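Local coordinates for protein predicted metal-dependent hydrolase of the TIM-barrel fold (Lactobacillus casei, PDB 2QPX) that is probably a metal-dependent hydrolase of the amidohydrolase family, holding a pair of zinc ions in a TIM-barrel fold, at residues 2-7 with 336-341; 10-15 with 359-364; 223-228 with 256-261; 272-277 with 305-310. All coordinates share one frame; numbering follows the deposited sequence.

Contact 1: residues 2-7 with 336-341; sequences MDDLSE and ALVAHF. With EDO (1,2-ethanediol), chain M.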
loop_
_atom_site.group_PDB
_atom_site.type_symbol
_atom_site.label_atom_id
_atom_site.label_comp_id
_atom_site.label_asym_id
_atom_site.label_seq_id
_atom_site.Cartn_x
_atom_site.Cartn_y
_atom_site.Cartn_z
HETATM N N MSE A 2 24.978 -0.877 -16.160
HETATM C CA MSE A 2 25.037 -1.789 -15.021
HETATM C C MSE A 2 26.367 -1.607 -14.330
HETATM O O MSE A 2 27.424 -1.848 -14.909
HETATM C CB MSE A 2 24.889 -3.236 -15.469
HETATM C CG MSE A 2 24.916 -4.274 -14.339
HETATM SE SE MSE A 2 23.497 -4.219 -12.960
HETATM C CE MSE A 2 21.867 -4.341 -14.168
ATOM N N ASP A 3 26.318 -1.207 -13.074
ATOM C CA ASP A 3 27.522 -0.912 -12.348
ATOM C C ASP A 3 27.669 -1.910 -11.228
ATOM O O ASP A 3 26.792 -2.754 -11.035
ATOM C CB ASP A 3 27.456 0.514 -11.854
ATOM C CG ASP A 3 27.560 1.525 -13.000
ATOM O OD1 ASP A 3 28.664 1.672 -13.555
ATOM O OD2 ASP A 3 26.561 2.193 -13.345
ATOM N N ASP A 4 28.803 -1.861 -10.539
ATOM C CA ASP A 4 28.969 -2.621 -9.310
ATOM C C ASP A 4 29.471 -1.708 -8.233
ATOM O O ASP A 4 30.663 -1.438 -8.081
ATOM C CB ASP A 4 29.872 -3.842 -9.365
ATOM C CG ASP A 4 29.788 -4.648 -8.030
ATOM O OD1 ASP A 4 28.945 -4.312 -7.114
ATOM O OD2 ASP A 4 30.520 -5.609 -7.889
ATOM N N LEU A 5 28.516 -1.255 -7.446
ATOM C CA LEU A 5 28.767 -0.251 -6.446
ATOM C C LEU A 5 29.133 -0.785 -5.069
ATOM O O LEU A 5 29.303 0.005 -4.142
ATOM C CB LEU A 5 27.493 0.616 -6.353
ATOM C CG LEU A 5 27.465 1.588 -7.537
ATOM C CD1 LEU A 5 26.068 2.003 -7.889
ATOM C CD2 LEU A 5 28.357 2.789 -7.247
ATOM N N SER A 6 29.249 -2.103 -4.911
ATOM C CA SER A 6 29.493 -2.705 -3.592
ATOM C C SER A 6 30.706 -2.089 -2.893
ATOM O O SER A 6 30.638 -1.693 -1.739
ATOM C CB SER A 6 29.654 -4.231 -3.705
ATOM O OG SER A 6 29.509 -4.865 -2.445
ATOM N N GLU A 7 31.839 -2.028 -3.584
ATOM C CA GLU A 7 33.052 -1.530 -2.936
ATOM C C GLU A 7 32.939 -0.039 -2.566
ATOM O O GLU A 7 33.337 0.385 -1.487
ATOM C CB GLU A 7 34.236 -1.861 -3.857
ATOM C CG GLU A 7 35.546 -1.233 -3.545
ATOM C CD GLU A 7 36.587 -1.676 -4.577
ATOM O OE1 GLU A 7 36.808 -2.907 -4.682
ATOM O OE2 GLU A 7 37.132 -0.805 -5.302
ATOM N N ALA A 336 20.612 -2.263 0.272
ATOM C CA ALA A 336 19.530 -1.707 -0.552
ATOM C C ALA A 336 20.075 -0.740 -1.584
ATOM O O ALA A 336 19.584 -0.696 -2.726
ATOM C CB ALA A 336 18.470 -1.039 0.330
ATOM N N LEU A 337 21.024 0.094 -1.183
ATOM C CA LEU A 337 21.588 1.068 -2.095
ATOM C C LEU A 337 22.301 0.380 -3.259
ATOM O O LEU A 337 22.128 0.777 -4.417
ATOM C CB LEU A 337 22.553 1.974 -1.386
ATOM C CG LEU A 337 22.010 2.899 -0.298
ATOM C CD1 LEU A 337 23.194 3.601 0.406
ATOM C CD2 LEU A 337 21.030 3.906 -0.867
ATOM N N VAL A 338 23.110 -0.638 -2.955
ATOM C CA VAL A 338 23.789 -1.367 -4.053
ATOM C C VAL A 338 22.802 -2.000 -5.014
ATOM O O VAL A 338 22.963 -1.889 -6.227
ATOM C CB VAL A 338 24.727 -2.457 -3.490
ATOM C CG1 VAL A 338 25.355 -3.336 -4.602
ATOM C CG2 VAL A 338 25.819 -1.830 -2.631
ATOM N N ALA A 339 21.767 -2.657 -4.484
ATOM C CA ALA A 339 20.792 -3.361 -5.295
ATOM C C ALA A 339 20.014 -2.371 -6.150
ATOM O O ALA A 339 19.700 -2.653 -7.282
ATOM C CB ALA A 339 19.835 -4.178 -4.422
ATOM N N HIS A 340 19.739 -1.190 -5.613
ATOM C CA HIS A 340 18.965 -0.196 -6.338
ATOM C C HIS A 340 19.785 0.456 -7.443
ATOM O O HIS A 340 19.336 0.591 -8.595
ATOM C CB HIS A 340 18.479 0.899 -5.387
ATOM C CG HIS A 340 17.616 1.929 -6.060
ATOM N ND1 HIS A 340 16.284 1.706 -6.356
ATOM C CD2 HIS A 340 17.914 3.156 -6.554
ATOM C CE1 HIS A 340 15.793 2.782 -6.950
ATOM N NE2 HIS A 340 16.755 3.680 -7.079
ATOM N N PHE A 341 20.951 0.933 -7.080
ATOM C CA PHE A 341 21.730 1.728 -7.999
ATOM C C PHE A 341 22.517 0.922 -9.027
ATOM O O PHE A 341 22.794 1.458 -10.117
ATOM C CB PHE A 341 22.660 2.678 -7.270
ATOM C CG PHE A 341 21.935 3.823 -6.617
ATOM C CD1 PHE A 341 21.371 4.827 -7.377
ATOM C CD2 PHE A 341 21.759 3.851 -5.247
ATOM C CE1 PHE A 341 20.661 5.863 -6.762
ATOM C CE2 PHE A 341 21.074 4.870 -4.635
ATOM C CZ PHE A 341 20.525 5.878 -5.385
HETATM C C1 EDO M . 27.934 -2.348 0.647
HETATM O O1 EDO M . 28.530 -3.299 -0.232
HETATM C C2 EDO M . 27.021 -3.166 1.522
HETATM O O2 EDO M . 26.174 -3.941 0.675
#

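Contact 2: residues 10-15 with 359-364; sequences DQVPLL and ICWQTS. With EDO (1,2-ethanediol), chain F.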
loop_
_atom_site.group_PDB
_atom_site.type_symbol
_atom_site.label_atom_id
_atom_site.label_comp_id
_atom_site.label_asym_id
_atom_site.label_seq_id
_atom_site.Cartn_x
_atom_site.Cartn_y
_atom_site.Cartn_z
ATOM N N ASP A 10 30.637 0.225 0.466
ATOM C CA ASP A 10 31.347 -0.199 1.662
ATOM C C ASP A 10 32.076 0.959 2.360
ATOM O O ASP A 10 32.110 1.033 3.589
ATOM C CB ASP A 10 32.396 -1.285 1.331
ATOM C CG ASP A 10 31.803 -2.643 1.144
ATOM O OD1 ASP A 10 30.652 -2.899 1.574
ATOM O OD2 ASP A 10 32.514 -3.493 0.565
ATOM N N GLN A 11 32.658 1.855 1.576
ATOM C CA GLN A 11 33.449 2.932 2.137
ATOM C C GLN A 11 32.691 4.239 2.395
ATOM O O GLN A 11 33.260 5.190 2.941
ATOM C CB GLN A 11 34.711 3.189 1.294
ATOM C CG GLN A 11 34.473 3.654 -0.106
ATOM C CD GLN A 11 34.168 5.140 -0.186
ATOM O OE1 GLN A 11 34.992 5.955 0.236
ATOM N NE2 GLN A 11 32.979 5.503 -0.730
ATOM N N VAL A 12 31.405 4.319 2.015
ATOM C CA VAL A 12 30.644 5.550 2.172
ATOM C C VAL A 12 30.351 5.827 3.661
ATOM O O VAL A 12 29.855 4.968 4.360
ATOM C CB VAL A 12 29.324 5.481 1.355
ATOM C CG1 VAL A 12 28.415 6.661 1.679
ATOM C CG2 VAL A 12 29.602 5.390 -0.157
ATOM N N PRO A 13 30.664 7.026 4.147
ATOM C CA PRO A 13 30.319 7.339 5.534
ATOM C C PRO A 13 28.808 7.519 5.763
ATOM O O PRO A 13 28.053 7.808 4.830
ATOM C CB PRO A 13 31.045 8.649 5.788
ATOM C CG PRO A 13 31.424 9.153 4.480
ATOM C CD PRO A 13 31.397 8.127 3.485
ATOM N N LEU A 14 28.407 7.326 7.010
ATOM C CA LEU A 14 26.986 7.481 7.413
ATOM C C LEU A 14 26.858 8.544 8.455
ATOM O O LEU A 14 27.567 8.517 9.464
ATOM C CB LEU A 14 26.437 6.150 7.985
ATOM C CG LEU A 14 26.425 4.948 7.038
ATOM C CD1 LEU A 14 26.141 3.656 7.821
ATOM C CD2 LEU A 14 25.417 5.146 5.864
ATOM N N LEU A 15 25.922 9.468 8.232
ATOM C CA LEU A 15 25.517 10.421 9.266
ATOM C C LEU A 15 24.144 9.929 9.707
ATOM O O LEU A 15 23.183 10.022 8.939
ATOM C CB LEU A 15 25.469 11.848 8.729
ATOM C CG LEU A 15 25.468 12.972 9.770
ATOM C CD1 LEU A 15 25.495 14.376 9.101
ATOM C CD2 LEU A 15 24.291 12.872 10.824
ATOM N N ILE A 359 22.472 10.606 0.142
ATOM C CA ILE A 359 21.581 9.850 1.014
ATOM C C ILE A 359 22.264 9.446 2.339
ATOM O O ILE A 359 21.677 9.566 3.420
ATOM C CB ILE A 359 21.060 8.619 0.289
ATOM C CG1 ILE A 359 20.232 9.012 -0.958
ATOM C CG2 ILE A 359 20.234 7.719 1.210
ATOM C CD1 ILE A 359 19.917 7.851 -1.947
ATOM N N CYS A 360 23.518 8.967 2.239
ATOM C CA CYS A 360 24.203 8.415 3.379
ATOM C C CYS A 360 24.684 9.466 4.404
ATOM O O CYS A 360 24.694 9.201 5.612
ATOM C CB CYS A 360 25.347 7.505 2.889
ATOM S SG CYS A 360 24.766 5.977 2.201
ATOM N N TRP A 361 25.116 10.628 3.922
ATOM C CA TRP A 361 25.689 11.618 4.800
ATOM C C TRP A 361 25.545 13.078 4.360
ATOM O O TRP A 361 25.462 13.970 5.196
ATOM C CB TRP A 361 27.199 11.331 5.058
ATOM C CG TRP A 361 28.025 11.362 3.808
ATOM C CD1 TRP A 361 28.223 10.350 2.931
ATOM C CD2 TRP A 361 28.720 12.504 3.280
ATOM N NE1 TRP A 361 28.999 10.785 1.867
ATOM C CE2 TRP A 361 29.316 12.103 2.067
ATOM C CE3 TRP A 361 28.884 13.827 3.715
ATOM C CZ2 TRP A 361 30.048 12.983 1.270
ATOM C CZ3 TRP A 361 29.610 14.711 2.906
ATOM C CH2 TRP A 361 30.178 14.279 1.711
ATOM N N GLN A 362 25.608 13.334 3.057
ATOM C CA GLN A 362 25.800 14.693 2.619
ATOM C C GLN A 362 24.552 15.575 2.762
ATOM O O GLN A 362 24.656 16.734 3.173
ATOM C CB GLN A 362 26.343 14.721 1.194
ATOM C CG GLN A 362 26.734 16.085 0.698
ATOM C CD GLN A 362 27.019 16.085 -0.796
ATOM O OE1 GLN A 362 26.253 15.527 -1.599
ATOM N NE2 GLN A 362 28.089 16.737 -1.176
ATOM N N THR A 363 23.388 15.027 2.448
ATOM C CA THR A 363 22.161 15.810 2.653
ATOM C C THR A 363 21.974 16.140 4.141
ATOM O O THR A 363 21.707 17.278 4.503
ATOM C CB THR A 363 20.944 15.097 2.063
ATOM O OG1 THR A 363 21.166 14.860 0.668
ATOM C CG2 THR A 363 19.667 15.910 2.283
ATOM N N SER A 364 22.129 15.138 5.021
ATOM C CA SER A 364 21.995 15.391 6.445
ATOM C C SER A 364 23.064 16.357 6.954
ATOM O O SER A 364 22.801 17.198 7.796
ATOM C CB SER A 364 22.007 14.093 7.249
ATOM O OG SER A 364 20.811 13.366 7.020
HETATM C C1 EDO F . 23.842 17.725 -1.056
HETATM O O1 EDO F . 23.402 18.606 -0.016
HETATM C C2 EDO F . 23.005 16.460 -1.004
HETATM O O2 EDO F . 21.602 16.846 -1.074
HETATM O O HOH W 1 21.630 10.750 6.822
#

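Contact 3: residues 223-228 with 256-261; sequences MPLQFH and KGLKVV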
loop_
_atom_site.group_PDB
_atom_site.type_symbol
_atom_site.label_atom_id
_atom_site.label_comp_id
_atom_site.label_asym_id
_atom_site.label_seq_id
_atom_site.Cartn_x
_atom_site.Cartn_y
_atom_site.Cartn_z
HETATM N N MSE A 223 16.960 25.000 12.049
HETATM C CA MSE A 223 17.271 23.602 12.317
HETATM C C MSE A 223 16.057 22.738 11.943
HETATM O O MSE A 223 14.927 23.236 11.976
HETATM C CB MSE A 223 17.694 23.405 13.760
HETATM C CG MSE A 223 18.776 24.382 14.165
HETATM SE SE MSE A 223 19.677 23.882 15.813
HETATM C CE MSE A 223 18.217 23.833 17.051
ATOM N N PRO A 224 16.274 21.465 11.581
ATOM C CA PRO A 224 15.147 20.651 11.167
ATOM C C PRO A 224 14.186 20.234 12.262
ATOM O O PRO A 224 14.574 20.193 13.445
ATOM C CB PRO A 224 15.820 19.413 10.575
ATOM C CG PRO A 224 17.220 19.861 10.246
ATOM C CD PRO A 224 17.541 20.748 11.332
ATOM N N LEU A 225 12.964 19.910 11.828
ATOM C CA LEU A 225 11.935 19.334 12.709
ATOM C C LEU A 225 11.599 17.956 12.170
ATOM O O LEU A 225 11.066 17.812 11.079
ATOM C CB LEU A 225 10.668 20.195 12.758
ATOM C CG LEU A 225 9.464 19.630 13.518
ATOM C CD1 LEU A 225 9.816 19.321 14.989
ATOM C CD2 LEU A 225 8.273 20.646 13.359
ATOM N N GLN A 226 11.907 16.959 12.988
ATOM C CA GLN A 226 11.629 15.563 12.681
ATOM C C GLN A 226 10.260 15.180 13.232
ATOM O O GLN A 226 9.873 15.613 14.331
ATOM C CB GLN A 226 12.651 14.671 13.369
ATOM C CG GLN A 226 14.103 15.012 13.108
ATOM C CD GLN A 226 15.074 14.107 13.892
ATOM O OE1 GLN A 226 14.677 13.505 14.897
ATOM N NE2 GLN A 226 16.354 14.046 13.458
ATOM N N PHE A 227 9.535 14.332 12.489
ATOM C CA PHE A 227 8.298 13.691 12.959
ATOM C C PHE A 227 8.427 12.183 12.843
ATOM O O PHE A 227 8.720 11.656 11.764
ATOM C CB PHE A 227 7.101 14.087 12.097
ATOM C CG PHE A 227 6.619 15.479 12.330
ATOM C CD1 PHE A 227 7.207 16.554 11.693
ATOM C CD2 PHE A 227 5.534 15.715 13.167
ATOM C CE1 PHE A 227 6.723 17.828 11.873
ATOM C CE2 PHE A 227 5.057 16.991 13.339
ATOM C CZ PHE A 227 5.643 18.056 12.690
ATOM N N HIS A 228 8.083 11.461 13.905
ATOM C CA HIS A 228 7.807 10.018 13.723
ATOM C C HIS A 228 6.646 9.851 12.771
ATOM O O HIS A 228 5.618 10.476 12.989
ATOM C CB HIS A 228 7.457 9.377 15.076
ATOM C CG HIS A 228 7.171 7.916 14.978
ATOM N ND1 HIS A 228 8.125 6.962 15.247
ATOM C CD2 HIS A 228 6.047 7.246 14.609
ATOM C CE1 HIS A 228 7.597 5.759 15.036
ATOM N NE2 HIS A 228 6.344 5.911 14.644
ATOM N N LYS A 256 7.642 28.622 4.019
ATOM C CA LYS A 256 8.241 29.587 4.925
ATOM C C LYS A 256 9.638 29.198 5.381
ATOM O O LYS A 256 10.266 29.925 6.118
ATOM C CB LYS A 256 7.354 29.791 6.157
ATOM C CG LYS A 256 6.009 30.373 5.798
ATOM C CD LYS A 256 5.259 30.833 7.031
ATOM C CE LYS A 256 4.138 31.802 6.696
ATOM N NZ LYS A 256 3.174 31.839 7.837
ATOM N N GLY A 257 10.100 28.013 4.990
ATOM C CA GLY A 257 11.446 27.625 5.276
ATOM C C GLY A 257 11.602 26.530 6.309
ATOM O O GLY A 257 12.722 26.182 6.631
ATOM N N LEU A 258 10.509 25.986 6.846
ATOM C CA LEU A 258 10.619 24.902 7.827
ATOM C C LEU A 258 11.095 23.639 7.140
ATOM O O LEU A 258 10.506 23.204 6.162
ATOM C CB LEU A 258 9.275 24.631 8.522
ATOM C CG LEU A 258 9.280 23.594 9.656
ATOM C CD1 LEU A 258 10.017 24.154 10.856
ATOM C CD2 LEU A 258 7.816 23.183 10.005
ATOM N N LYS A 259 12.179 23.086 7.675
ATOM C CA LYS A 259 12.734 21.836 7.166
ATOM C C LYS A 259 12.162 20.674 7.969
ATOM O O LYS A 259 12.430 20.534 9.147
ATOM C CB LYS A 259 14.264 21.915 7.193
ATOM C CG LYS A 259 14.799 22.939 6.180
ATOM C CD LYS A 259 16.007 23.691 6.687
ATOM C CE LYS A 259 16.527 24.588 5.575
ATOM N NZ LYS A 259 17.821 25.176 5.878
ATOM N N VAL A 260 11.303 19.897 7.315
ATOM C CA VAL A 260 10.556 18.824 7.975
ATOM C C VAL A 260 11.142 17.490 7.524
ATOM O O VAL A 260 11.393 17.277 6.324
ATOM C CB VAL A 260 9.065 18.881 7.599
ATOM C CG1 VAL A 260 8.268 17.674 8.149
ATOM C CG2 VAL A 260 8.450 20.217 8.053
ATOM N N VAL A 261 11.382 16.615 8.499
ATOM C CA VAL A 261 11.935 15.276 8.227
ATOM C C VAL A 261 10.998 14.207 8.732
ATOM O O VAL A 261 10.680 14.153 9.915
ATOM C CB VAL A 261 13.319 15.069 8.795
ATOM C CG1 VAL A 261 13.941 13.798 8.196
ATOM C CG2 VAL A 261 14.211 16.283 8.525
HETATM O O HOH W 2 13.499 24.381 9.862
#

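Contact 4: residues 272-277 with 305-310; sequences AGYLAS and VELAPY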
loop_
_atom_site.group_PDB
_atom_site.type_symbol
_atom_site.label_atom_id
_atom_site.label_comp_id
_atom_site.label_asym_id
_atom_site.label_seq_id
_atom_site.Cartn_x
_atom_site.Cartn_y
_atom_site.Cartn_z
ATOM N N ALA A 272 5.337 9.307 1.652
ATOM C CA ALA A 272 6.398 10.214 2.057
ATOM C C ALA A 272 7.241 10.653 0.865
ATOM O O ALA A 272 7.533 11.813 0.738
ATOM C CB ALA A 272 7.303 9.547 3.122
ATOM N N GLY A 273 7.604 9.727 -0.019
ATOM C CA GLY A 273 8.396 10.061 -1.194
ATOM C C GLY A 273 7.647 10.946 -2.167
ATOM O O GLY A 273 8.226 11.868 -2.756
ATOM N N TYR A 274 6.362 10.668 -2.349
ATOM C CA TYR A 274 5.475 11.563 -3.096
ATOM C C TYR A 274 5.515 12.976 -2.508
ATOM O O TYR A 274 5.724 13.961 -3.242
ATOM C CB TYR A 274 4.039 11.006 -3.162
ATOM C CG TYR A 274 3.067 12.089 -3.555
ATOM C CD1 TYR A 274 3.023 12.559 -4.845
ATOM C CD2 TYR A 274 2.305 12.731 -2.580
ATOM C CE1 TYR A 274 2.208 13.648 -5.166
ATOM C CE2 TYR A 274 1.480 13.787 -2.891
ATOM C CZ TYR A 274 1.432 14.236 -4.173
ATOM O OH TYR A 274 0.624 15.310 -4.483
ATOM N N LEU A 275 5.317 13.095 -1.194
ATOM C CA LEU A 275 5.344 14.404 -0.560
ATOM C C LEU A 275 6.682 15.139 -0.783
ATOM O O LEU A 275 6.698 16.329 -1.061
ATOM C CB LEU A 275 5.013 14.335 0.920
ATOM C CG LEU A 275 3.596 13.915 1.252
ATOM C CD1 LEU A 275 3.558 13.559 2.748
ATOM C CD2 LEU A 275 2.611 15.049 0.904
ATOM N N ALA A 276 7.786 14.395 -0.772
ATOM C CA ALA A 276 9.099 14.962 -1.001
ATOM C C ALA A 276 9.205 15.536 -2.418
ATOM O O ALA A 276 9.918 16.481 -2.639
ATOM C CB ALA A 276 10.191 13.931 -0.735
ATOM N N SER A 277 8.494 14.944 -3.361
ATOM C CA SER A 277 8.498 15.365 -4.754
ATOM C C SER A 277 7.701 16.627 -5.038
ATOM O O SER A 277 7.891 17.222 -6.095
ATOM C CB SER A 277 8.024 14.225 -5.675
ATOM O OG SER A 277 6.598 14.101 -5.773
ATOM N N VAL A 305 11.582 5.515 -3.303
ATOM C CA VAL A 305 12.193 6.447 -4.256
ATOM C C VAL A 305 11.580 6.440 -5.656
ATOM O O VAL A 305 12.139 7.009 -6.595
ATOM C CB VAL A 305 13.730 6.214 -4.327
ATOM C CG1 VAL A 305 14.388 6.462 -2.967
ATOM C CG2 VAL A 305 14.109 4.839 -4.881
ATOM N N GLU A 306 10.419 5.823 -5.830
ATOM C CA GLU A 306 9.754 5.837 -7.141
ATOM C C GLU A 306 9.498 7.252 -7.655
ATOM O O GLU A 306 9.687 7.524 -8.850
ATOM C CB GLU A 306 8.448 5.018 -7.056
ATOM C CG GLU A 306 8.717 3.548 -6.980
ATOM C CD GLU A 306 7.528 2.696 -6.607
ATOM O OE1 GLU A 306 6.477 3.235 -6.203
ATOM O OE2 GLU A 306 7.640 1.439 -6.725
ATOM N N LEU A 307 9.096 8.166 -6.771
ATOM C CA LEU A 307 8.851 9.555 -7.129
ATOM C C LEU A 307 9.749 10.554 -6.438
ATOM O O LEU A 307 9.850 11.662 -6.872
ATOM C CB LEU A 307 7.406 9.970 -6.800
ATOM C CG LEU A 307 6.274 9.260 -7.534
ATOM C CD1 LEU A 307 4.916 9.797 -7.064
ATOM C CD2 LEU A 307 6.426 9.366 -9.039
ATOM N N ALA A 308 10.379 10.199 -5.329
ATOM C CA ALA A 308 11.149 11.182 -4.582
ATOM C C ALA A 308 12.397 11.612 -5.326
ATOM O O ALA A 308 13.041 10.800 -6.001
ATOM C CB ALA A 308 11.620 10.558 -3.226
ATOM N N PRO A 309 12.867 12.829 -5.051
ATOM C CA PRO A 309 14.243 13.142 -5.432
ATOM C C PRO A 309 15.212 12.357 -4.541
ATOM O O PRO A 309 14.994 12.237 -3.343
ATOM C CB PRO A 309 14.363 14.632 -5.126
ATOM C CG PRO A 309 12.952 15.127 -4.977
ATOM C CD PRO A 309 12.239 13.972 -4.383
ATOM N N TYR A 310 16.313 11.910 -5.124
ATOM C CA TYR A 310 17.298 11.166 -4.367
ATOM C C TYR A 310 17.973 12.049 -3.313
ATOM O O TYR A 310 18.513 11.534 -2.334
ATOM C CB TYR A 310 18.357 10.533 -5.315
ATOM C CG TYR A 310 17.812 9.354 -6.082
ATOM C CD1 TYR A 310 17.658 8.107 -5.483
ATOM C CD2 TYR A 310 17.488 9.454 -7.441
ATOM C CE1 TYR A 310 17.134 7.008 -6.192
ATOM C CE2 TYR A 310 16.976 8.377 -8.142
ATOM C CZ TYR A 310 16.814 7.148 -7.538
ATOM O OH TYR A 310 16.331 6.075 -8.239
#

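Contact 1: residues 2-7 with 336-341
Leu5 and Phe341 make the tightest contact here: the methyl CD1 of Leu5 presses on Phe341 CB at 3.5 Å, so the leucine lies against the root of the phenylalanine and not on its ring. The side chain of Leu5 meets both Phe341 and Leu349 of the following helix, so a branched apolar residue suits this buried place. Val338, about one turn before Phe341, meets Ser6: its CG2 lies 3.9 Å from Ser6 CA. With CG1 anti to the backbone N (chi1 174°), Val338 spreads its two methyls along the start of helix 6-11, and CG1 comes within 4.5 Å of Asp4 OD1.

No hydrogen bond joins the two segments; the contact is apolar, and it lays the N-terminal arm and the first turn of helix 6-11 against helix 323-342, one of the outer helices of the TIM-barrel fold. The turn is shaped by a capping bond, Ser6 N to Asp4 OD1 at 3.1 Å, nearly straight at the hydrogen but reaching the oxygen from above the carboxylate plane. A short acidic side chain fits there, since it can reach forward to the N-H of Ser6. Ser6 OG lies 2.9 Å from O1 of an ethanediol, probably from the crystallisation liquor.

Farther out, Asn342 OD1 accepts from Leu5 N, and Lys352 both forms a salt bridge with Asp3 and donates to Phe341 O, tying arm and helix end to helix 349-367. Behind Phe341, the ring of His340 sets CD2 over the centre of one face, 3.7 Å above the plane.

Contact 2: residues 10-15 with 359-364
Leu15 N donates to Cys360 O at 2.9 Å, a nearly straight bond that fastens the start of strand 14-19 to a carbonyl in the pi-type turn of helix 349-367, while Leu14 CA adds a CH...O contact to the same oxygen. Cys360 meets Val12 and Leu14: Val12 CG1, in one of its two conformers, lies against Cys360 CB, and Leu14 CD2 reaches the same carbon at 3.8 Å, so a small side chain suits the place. Leu15 CB lies 4.1 Å from Trp361 CB, and its CD1 lies by Ser364. Trp361 has CG between its backbone N and carbonyl carbon (chi1 61°), which lays the indole beside Pro13. Pro13 CG makes a CH-pi contact over one face, 4.0 Å from the centroid of the five-membered ring; Gln362 CB lies over the opposite face, and Val12 CG1 meets the edge. Asn357 OD1 takes the indole N-H. An alanine in place of Trp361 would probably leave Pro13 CG without the aromatic face it rests on and Asn357 without its donor. Water 1 links Leu15 O and Ser364 OG, 2.7 Å from each. One backbone bond and a water anchor this mostly apolar seam, although Pro13 O is buried without a partner, probably at some energetic cost.

Contact 3: residues 223-228 with 256-261
The ring of Phe227 meets Val260 obliquely, with CD1 3.9 Å from Val260 CG1; the valine methyl comes neither squarely over the face nor at the edge. Phe227 has CG anti to its carbonyl carbon, beside the backbone N (chi1 -74°), which brings the ring across to the neighbouring strand. The amide of Gln226, the other flat group, is carried away from Val261 by an extended chain: OE1 accepts from His18 ND1, while NE2 bonds to Tyr368 OH. A glutamine suits this place because one amide can serve two such partners.

Three backbone bonds join the strands. Leu225 N donates to Lys259 O at 2.8 Å, Leu225 O accepts from Val261 N at 2.9 Å, and Phe227 N donates to Val261 O at 2.8 Å. Leu225 and Val260 share one face of the sheet, Gln226 and Val261 the other. Beta-branched valines fit these extended positions well, and Val261 CG2 packs on Pro224 CB at 4.1 Å. Before the pairing begins, water 2 bridges Met223 O and Lys259 N. Gly257, at positive phi, closes the preceding helix as the C-prime residue of a Schellman motif.

The whole is the parallel strand pair of a beta-alpha-beta unit in the TIM barrel. Strand 225-229 carries His228, which binds one zinc together with His264 and the carboxylated Lys167 that bridges to the other zinc, while Gln226, a second-shell residue, bonds to the zinc ligand His18.

Contact 4: residues 272-277 with 305-310
Leu307 and Tyr274 lie side by side and point the same way, Leu307 CD1 standing 4.0 Å from Tyr274 CD1 at the edge of the phenol ring. Leu307 turns its CG to the side of its backbone N, opposite the carbonyl carbon (chi1 -63°), and the chain runs on extended to bring that methyl beside the ring. The CB of Tyr274 leads away from the loop, though it still touches Leu307, and its hydroxyl bonds to Gly232 O of the second subunit; a long aromatic suits a place where one residue must do both.

Ser277 has turned OG between its backbone N and carbonyl carbon (chi1 83°), and this directs the hydroxyl back into its own helix, where it donates to Tyr274 O at 2.7 Å, in the carbonyl plane and on a lone pair. Its CB is left facing the loop, 3.4 Å from Leu307 O, an oxygen that accepts from Arg53 of the second subunit.

The backbones come nearest at Gly273 and Ala308, both small. Gly273, with no side chain, lets its O come 3.5 Å from Ala308 CA. Pro309 rests the CD edge of its ring on Ala276, 4.2 Å from the short side chain's CB and 3.8 Å from Ala276 O.

Such close approach through glycine and alanine lets the loop leading from helix 297-304 to strand 313-314 lie along helix 269-278 on the outside of the TIM barrel, at a surface that the second subunit also covers.

In the fold
Contacts 1 and 2 lie on one side of the chain, their centres 15 Å apart, and meet where Leu337 CD1 packs 3.4 Å from Cys360 SG; together they seat helix 6-11 and the first strand against the last two long helices. Contact 4 joins them through Tyr310, whose OH lies 2.7 Å from His340 NE2, a probable hydrogen bond, and whose backbone O packs against Ile359 of contact 2. Contact 3 touches none of the others but is nearest the zinc pair, contributing His228. The side chain of Ser364 in contact 2 is about 8 Å from that of His18, whereas contacts 1 and 4 lie away from the metal site.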